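Local coordinates for protein glutathione S-transferase (Rhodospirillum rubrum F11, PDB 4O7H) that probably catalyses the conjugation of glutathione to electrophilic substrates, as a two-subunit enzyme with a thioredoxin-like N-terminal domain and a helical C-terminal domain, at residues E49-V54 with W65-Y70; L172-G177 with P214-D219. All coordinates share one frame; numbering follows the deposited sequence.

Contact 1. Residues E49-V54 with W65-Y70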
loop_
_atom_site.group_PDB
_atom_site.type_symbol
_atom_site.label_atom_id
_atom_site.label_comp_id
_atom_site.label_asym_id
_atom_site.label_seq_id
_atom_site.Cartn_x
_atom_site.Cartn_y
_atom_site.Cartn_z
ATOM N N GLU A 49 7.391 -10.676 5.749
ATOM C CA GLU A 49 6.182 -10.965 4.990
ATOM C C GLU A 49 6.499 -11.679 3.696
ATOM O O GLU A 49 7.585 -11.499 3.142
ATOM C CB GLU A 49 5.488 -9.667 4.617
ATOM C CG GLU A 49 5.187 -8.732 5.784
ATOM C CD GLU A 49 3.894 -8.995 6.489
ATOM O OE1 GLU A 49 3.307 -10.121 6.323
ATOM O OE2 GLU A 49 3.445 -8.037 7.207
ATOM N N VAL A 50 5.507 -12.433 3.205
ATOM C CA VAL A 50 5.446 -12.812 1.820
ATOM C C VAL A 50 4.574 -11.795 1.027
ATOM O O VAL A 50 3.699 -11.152 1.612
ATOM C CB VAL A 50 4.902 -14.235 1.613
ATOM C CG1 VAL A 50 5.896 -15.241 2.189
ATOM C CG2 VAL A 50 3.504 -14.383 2.229
ATOM N N PRO A 51 4.781 -11.676 -0.287
ATOM C CA PRO A 51 5.698 -12.397 -1.186
ATOM C C PRO A 51 7.098 -11.844 -1.244
ATOM O O PRO A 51 7.356 -10.644 -0.992
ATOM C CB PRO A 51 5.061 -12.240 -2.556
ATOM C CG PRO A 51 4.358 -10.906 -2.464
ATOM C CD PRO A 51 3.885 -10.777 -1.050
ATOM N N VAL A 52 8.027 -12.749 -1.575
ATOM C CA VAL A 52 9.382 -12.360 -1.930
ATOM C C VAL A 52 9.753 -13.128 -3.214
ATOM O O VAL A 52 9.618 -14.376 -3.245
ATOM C CB VAL A 52 10.390 -12.737 -0.823
ATOM C CG1 VAL A 52 11.792 -12.341 -1.227
ATOM C CG2 VAL A 52 10.013 -12.027 0.473
ATOM N N LEU A 53 10.215 -12.416 -4.222
ATOM C CA LEU A 53 10.687 -13.005 -5.470
ATOM C C LEU A 53 12.211 -13.047 -5.478
ATOM O O LEU A 53 12.861 -12.015 -5.188
ATOM C CB LEU A 53 10.188 -12.198 -6.655
ATOM C CG LEU A 53 10.567 -12.640 -8.078
ATOM C CD1 LEU A 53 9.838 -13.919 -8.461
ATOM C CD2 LEU A 53 10.298 -11.521 -9.047
ATOM N N VAL A 54 12.771 -14.223 -5.811
ATOM C CA VAL A 54 14.245 -14.352 -5.979
ATOM C C VAL A 54 14.517 -14.864 -7.412
ATOM O O VAL A 54 14.034 -15.948 -7.821
ATOM C CB VAL A 54 14.881 -15.270 -4.932
ATOM C CG1 VAL A 54 16.407 -15.225 -5.059
ATOM C CG2 VAL A 54 14.397 -14.908 -3.533
ATOM N N TRP A 65 3.786 -4.805 -4.332
ATOM C CA TRP A 65 3.756 -3.752 -5.296
ATOM C C TRP A 65 5.115 -3.629 -5.957
ATOM O O TRP A 65 5.233 -3.514 -7.189
ATOM C CB TRP A 65 3.342 -2.413 -4.692
ATOM C CG TRP A 65 1.925 -2.278 -4.299
ATOM C CD1 TRP A 65 0.919 -3.209 -4.364
ATOM C CD2 TRP A 65 1.327 -1.096 -3.673
ATOM N NE1 TRP A 65 -0.272 -2.665 -3.834
ATOM C CE2 TRP A 65 -0.033 -1.401 -3.395
ATOM C CE3 TRP A 65 1.836 0.172 -3.287
ATOM C CZ2 TRP A 65 -0.906 -0.461 -2.823
ATOM C CZ3 TRP A 65 1.003 1.063 -2.759
ATOM C CH2 TRP A 65 -0.358 0.759 -2.496
ATOM N N ALA A 66 6.193 -3.641 -5.147
ATOM C CA ALA A 66 7.520 -3.593 -5.721
ATOM C C ALA A 66 7.754 -4.713 -6.726
ATOM O O ALA A 66 8.324 -4.508 -7.798
ATOM C CB ALA A 66 8.573 -3.697 -4.641
ATOM N N ILE A 67 7.300 -5.923 -6.388
ATOM C CA ILE A 67 7.426 -7.061 -7.318
ATOM C C ILE A 67 6.629 -6.821 -8.597
ATOM O O ILE A 67 7.138 -7.021 -9.690
ATOM C CB ILE A 67 7.015 -8.405 -6.667
ATOM C CG1 ILE A 67 8.009 -8.777 -5.551
ATOM C CG2 ILE A 67 6.930 -9.477 -7.720
ATOM C CD1 ILE A 67 7.465 -9.859 -4.631
ATOM N N CYS A 68 5.390 -6.366 -8.473
ATOM C CA CYS A 68 4.555 -6.096 -9.649
ATOM C C CYS A 68 5.141 -5.038 -10.555
ATOM O O CYS A 68 5.178 -5.209 -11.798
ATOM C CB CYS A 68 3.143 -5.770 -9.219
ATOM S SG CYS A 68 2.241 -7.224 -8.591
ATOM N N GLU A 69 5.685 -3.977 -9.974
ATOM C CA GLU A 69 6.269 -2.925 -10.803
ATOM C C GLU A 69 7.567 -3.432 -11.434
ATOM O O GLU A 69 7.829 -3.154 -12.609
ATOM C CB GLU A 69 6.534 -1.685 -9.984
ATOM C CG GLU A 69 5.289 -1.030 -9.426
ATOM C CD GLU A 69 4.448 -0.366 -10.496
ATOM O OE1 GLU A 69 4.972 0.002 -11.560
ATOM O OE2 GLU A 69 3.251 -0.239 -10.227
ATOM N N TYR A 70 8.343 -4.221 -10.689
ATOM C CA TYR A 70 9.561 -4.838 -11.200
ATOM C C TYR A 70 9.198 -5.749 -12.361
ATOM O O TYR A 70 9.875 -5.725 -13.418
ATOM C CB TYR A 70 10.221 -5.653 -10.095
ATOM C CG TYR A 70 11.315 -6.569 -10.583
ATOM C CD1 TYR A 70 12.617 -6.107 -10.758
ATOM C CD2 TYR A 70 11.040 -7.902 -10.855
ATOM C CE1 TYR A 70 13.646 -6.976 -11.201
ATOM C CE2 TYR A 70 12.068 -8.756 -11.307
ATOM C CZ TYR A 70 13.328 -8.288 -11.490
ATOM O OH TYR A 70 14.349 -9.152 -11.960
#
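Pro51, Leu53, Ile67 and Tyr70 pack helix 64-74 against strand 52-54 in the thioredoxin-like N-terminal domain. The chain passes through strand 52-54, its antiparallel neighbour 60-62 and then the helix, the beta-beta-alpha ending of this fold. The axes of strand 52-54 and of the helical segment 65-70 come within 9.1 Å, their directions 41° apart, and every touching residue is buried. The peptide before Pro51 is cis, the hallmark proline of thioredoxin-like proteins. In glutathione transferases the backbone just before this proline commonly pairs with the cysteinyl part of glutathione, so Val50 may serve that role here.

Leu53 can be followed outward. Its CB lies 4.1 Å from Ile67 CD1. CG stands anti to the backbone N (chi1 -180°), which carries the fork along the helix toward the Tyr70 ring. CD2 turns to the helix, 4.2 Å from Ile67 CG2 and 4.0 Å from Tyr70 CE2, meeting that ring obliquely as the two side chains cross at about a right angle.

Ile67 reaches across with its CD1 methyl, which touches Pro51, Val52 and Leu53. Its chain is nearly extended at chi2 (164°), which pushes CD1 to the backbone of the strand's start, 3.8 Å from Leu53 N. Val16 of helix 11-22 touches both Ile67 and Pro51, and Ile61 of strand 60-62 backs Ile67 and Tyr70. No hydrogen bond joins the segments; the Tyr70 hydroxyl instead bonds Glu55 OE2, while its side chain also packs on Ala85 of the second subunit. At the proline end, Ile67 CD1 rests 3.9 Å from Pro51 CG and 3.7 Å from Pro51 O.

Contact 2. Residues L172-G177 with P214-D219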
loop_
_atom_site.group_PDB
_atom_site.type_symbol
_atom_site.label_atom_id
_atom_site.label_comp_id
_atom_site.label_asym_id
_atom_site.label_seq_id
_atom_site.Cartn_x
_atom_site.Cartn_y
_atom_site.Cartn_z
ATOM N N LEU A 172 -9.864 -15.125 -1.498
ATOM C CA LEU A 172 -9.690 -15.500 -0.079
ATOM C C LEU A 172 -11.013 -15.362 0.686
ATOM O O LEU A 172 -11.328 -16.232 1.510
ATOM C CB LEU A 172 -8.604 -14.673 0.578
ATOM C CG LEU A 172 -7.240 -15.232 0.229
ATOM C CD1 LEU A 172 -6.216 -14.114 0.426
ATOM C CD2 LEU A 172 -6.955 -16.470 1.078
ATOM N N ILE A 173 -11.825 -14.366 0.341
ATOM C CA ILE A 173 -13.171 -14.249 0.919
ATOM C C ILE A 173 -13.992 -15.456 0.499
ATOM O O ILE A 173 -14.735 -16.015 1.307
ATOM C CB ILE A 173 -13.898 -12.945 0.527
ATOM C CG1 ILE A 173 -12.980 -11.701 0.726
ATOM C CG2 ILE A 173 -15.167 -12.776 1.348
ATOM C CD1 ILE A 173 -12.150 -11.716 2.001
ATOM N N ASP A 174 -13.776 -15.918 -0.712
ATOM C CA ASP A 174 -14.533 -17.058 -1.233
ATOM C C ASP A 174 -14.058 -18.342 -0.579
ATOM O O ASP A 174 -14.886 -19.204 -0.258
ATOM C CB ASP A 174 -14.406 -17.119 -2.746
ATOM C CG ASP A 174 -15.503 -17.896 -3.424
ATOM O OD1 ASP A 174 -16.647 -17.755 -3.035
ATOM O OD2 ASP A 174 -15.208 -18.595 -4.448
ATOM N N TYR A 175 -12.761 -18.486 -0.343
ATOM C CA TYR A 175 -12.241 -19.634 0.398
ATOM C C TYR A 175 -12.904 -19.760 1.796
ATOM O O TYR A 175 -13.189 -20.891 2.262
ATOM C CB TYR A 175 -10.709 -19.526 0.491
ATOM C CG TYR A 175 -10.046 -20.816 0.858
ATOM C CD1 TYR A 175 -10.099 -21.298 2.147
ATOM C CD2 TYR A 175 -9.379 -21.550 -0.106
ATOM C CE1 TYR A 175 -9.480 -22.507 2.463
ATOM C CE2 TYR A 175 -8.767 -22.762 0.191
ATOM C CZ TYR A 175 -8.846 -23.227 1.495
ATOM O OH TYR A 175 -8.231 -24.428 1.811
ATOM N N ALA A 176 -13.193 -18.618 2.425
ATOM C CA ALA A 176 -13.879 -18.551 3.700
ATOM C C ALA A 176 -15.386 -18.713 3.597
ATOM O O ALA A 176 -16.065 -18.800 4.625
ATOM C CB ALA A 176 -13.551 -17.236 4.407
ATOM N N GLY A 177 -15.906 -18.705 2.376
ATOM C CA GLY A 177 -17.343 -18.885 2.125
ATOM C C GLY A 177 -18.193 -17.646 2.368
ATOM O O GLY A 177 -19.416 -17.741 2.503
ATOM N N PRO A 214 -15.237 -24.007 0.364
ATOM C CA PRO A 214 -16.597 -24.382 0.008
ATOM C C PRO A 214 -16.683 -25.158 -1.266
ATOM O O PRO A 214 -15.774 -25.113 -2.109
ATOM C CB PRO A 214 -17.333 -23.047 -0.130
ATOM C CG PRO A 214 -16.320 -22.013 -0.117
ATOM C CD PRO A 214 -15.067 -22.543 0.437
ATOM N N ARG A 215 -17.806 -25.864 -1.439
ATOM C CA ARG A 215 -17.924 -26.790 -2.543
ATOM C C ARG A 215 -17.875 -26.099 -3.916
ATOM O O ARG A 215 -17.441 -26.705 -4.870
ATOM C CB ARG A 215 -19.207 -27.626 -2.388
ATOM C CG ARG A 215 -20.547 -26.914 -2.504
ATOM C CD ARG A 215 -21.715 -27.883 -2.192
ATOM N NE ARG A 215 -21.731 -28.978 -3.147
ATOM C CZ ARG A 215 -21.299 -30.247 -2.953
ATOM N NH1 ARG A 215 -20.852 -30.695 -1.817
ATOM N NH2 ARG A 215 -21.290 -31.113 -3.988
ATOM N N HIS A 216 -18.266 -24.827 -4.003
ATOM C CA HIS A 216 -18.264 -24.096 -5.277
ATOM C C HIS A 216 -16.936 -23.405 -5.581
ATOM O O HIS A 216 -16.732 -22.821 -6.642
ATOM C CB HIS A 216 -19.325 -23.018 -5.244
ATOM C CG HIS A 216 -18.962 -21.891 -4.335
ATOM N ND1 HIS A 216 -19.324 -21.854 -3.009
ATOM C CD2 HIS A 216 -18.275 -20.739 -4.569
ATOM C CE1 HIS A 216 -18.867 -20.748 -2.458
ATOM N NE2 HIS A 216 -18.212 -20.061 -3.380
ATOM N N TYR A 217 -16.019 -23.418 -4.606
ATOM C CA TYR A 217 -14.775 -22.627 -4.726
ATOM C C TYR A 217 -13.996 -22.909 -5.999
ATOM O O TYR A 217 -13.551 -21.977 -6.691
ATOM C CB TYR A 217 -13.906 -22.877 -3.472
ATOM C CG TYR A 217 -12.591 -22.149 -3.482
ATOM C CD1 TYR A 217 -12.520 -20.775 -3.249
ATOM C CD2 TYR A 217 -11.451 -22.820 -3.800
ATOM C CE1 TYR A 217 -11.302 -20.122 -3.270
ATOM C CE2 TYR A 217 -10.240 -22.189 -3.793
ATOM C CZ TYR A 217 -10.178 -20.849 -3.538
ATOM O OH TYR A 217 -8.951 -20.172 -3.640
ATOM N N ALA A 218 -13.814 -24.176 -6.352
ATOM C CA ALA A 218 -13.097 -24.531 -7.568
ATOM C C ALA A 218 -14.020 -24.767 -8.766
ATOM O O ALA A 218 -13.574 -25.257 -9.785
ATOM C CB ALA A 218 -12.213 -25.750 -7.294
ATOM N N ASP A 219 -15.285 -24.433 -8.653
ATOM C CA ASP A 219 -16.223 -24.606 -9.778
ATOM C C ASP A 219 -16.133 -23.414 -10.741
ATOM O O ASP A 219 -16.514 -22.298 -10.379
ATOM C CB ASP A 219 -17.637 -24.717 -9.230
ATOM C CG ASP A 219 -18.661 -25.109 -10.289
ATOM O OD1 ASP A 219 -18.277 -25.291 -11.469
ATOM O OD2 ASP A 219 -19.868 -25.186 -9.941
HETATM O O HOH W 1 -13.038 -18.961 -6.106
#
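A Schellman motif closes helix 161-175 at Gly177, and the turn starting at Pro214 in the C-terminal tail folds over it, touching Asp174, Tyr175 and Gly177. The Pro214 ring lies against the helix-end carbonyls, with CG 3.2 Å from Asp174 O and CD 3.1 Å from Tyr175 O. Asp174 O also accepts the backbone N-H of Gly177, whose positive phi suits a glycine.

Beside the proline, His216 NE2 donates to Asp174 OD1 at 2.8 Å in an almost straight bond (170°). Asp174 CG stands anti to the backbone N, which swings the carboxylate out to the histidine. OD1 lies in the imidazole plane but is approached from its syn side, 33° out of the carboxylate plane. Trp181 NE1 bonds the same oxygen, while OD2 takes a hydrogen from a water 2.8 Å off that also donates to Tyr217 O. The carboxylate thus ties the helix to His216 directly and to Tyr217 O through the water. With an alanine here, His216 NE2 and Trp181 NE1 would probably lose their shared acceptor and the water one of its two partners.

The rings of Tyr175 and Tyr217 meet edge to face, planes at 77° and centroids 5.1 Å apart. Tyr175 CD2 sits over the face of Tyr217, 3.6 Å from CZ and offset toward the rim. Their hydroxyls bond outside the segments, Tyr175 OH with Ile211 O and Tyr217 OH with Leu203 O. Presented by the type I turn Pro214-Tyr217, the proline packing, histidine-carboxylate bond and T-shaped tyrosine pair fasten the tail across a Schellman-capped helix of the glutathione transferase C-terminal domain.

How the contacts relate
Contact 1 belongs to the thioredoxin-like domain and contact 2 to the helical domain with its tail; they lie on opposite sides of the chain's centre. Their centres are 26 Å apart and their nearest atoms about 10 Å, with no touch. Helix 11-22 is a neighbour of both: Ala12, Ala13 and Val16 touch Pro51 in contact 1, whereas Arg14 meets Leu172 and bonds the Tyr217 hydroxyl in contact 2. By family resemblance glutathione would be expected near the cis-proline of contact 1. Contact 1 also reaches the second subunit; no other protein chain of the assembly touches contact 2.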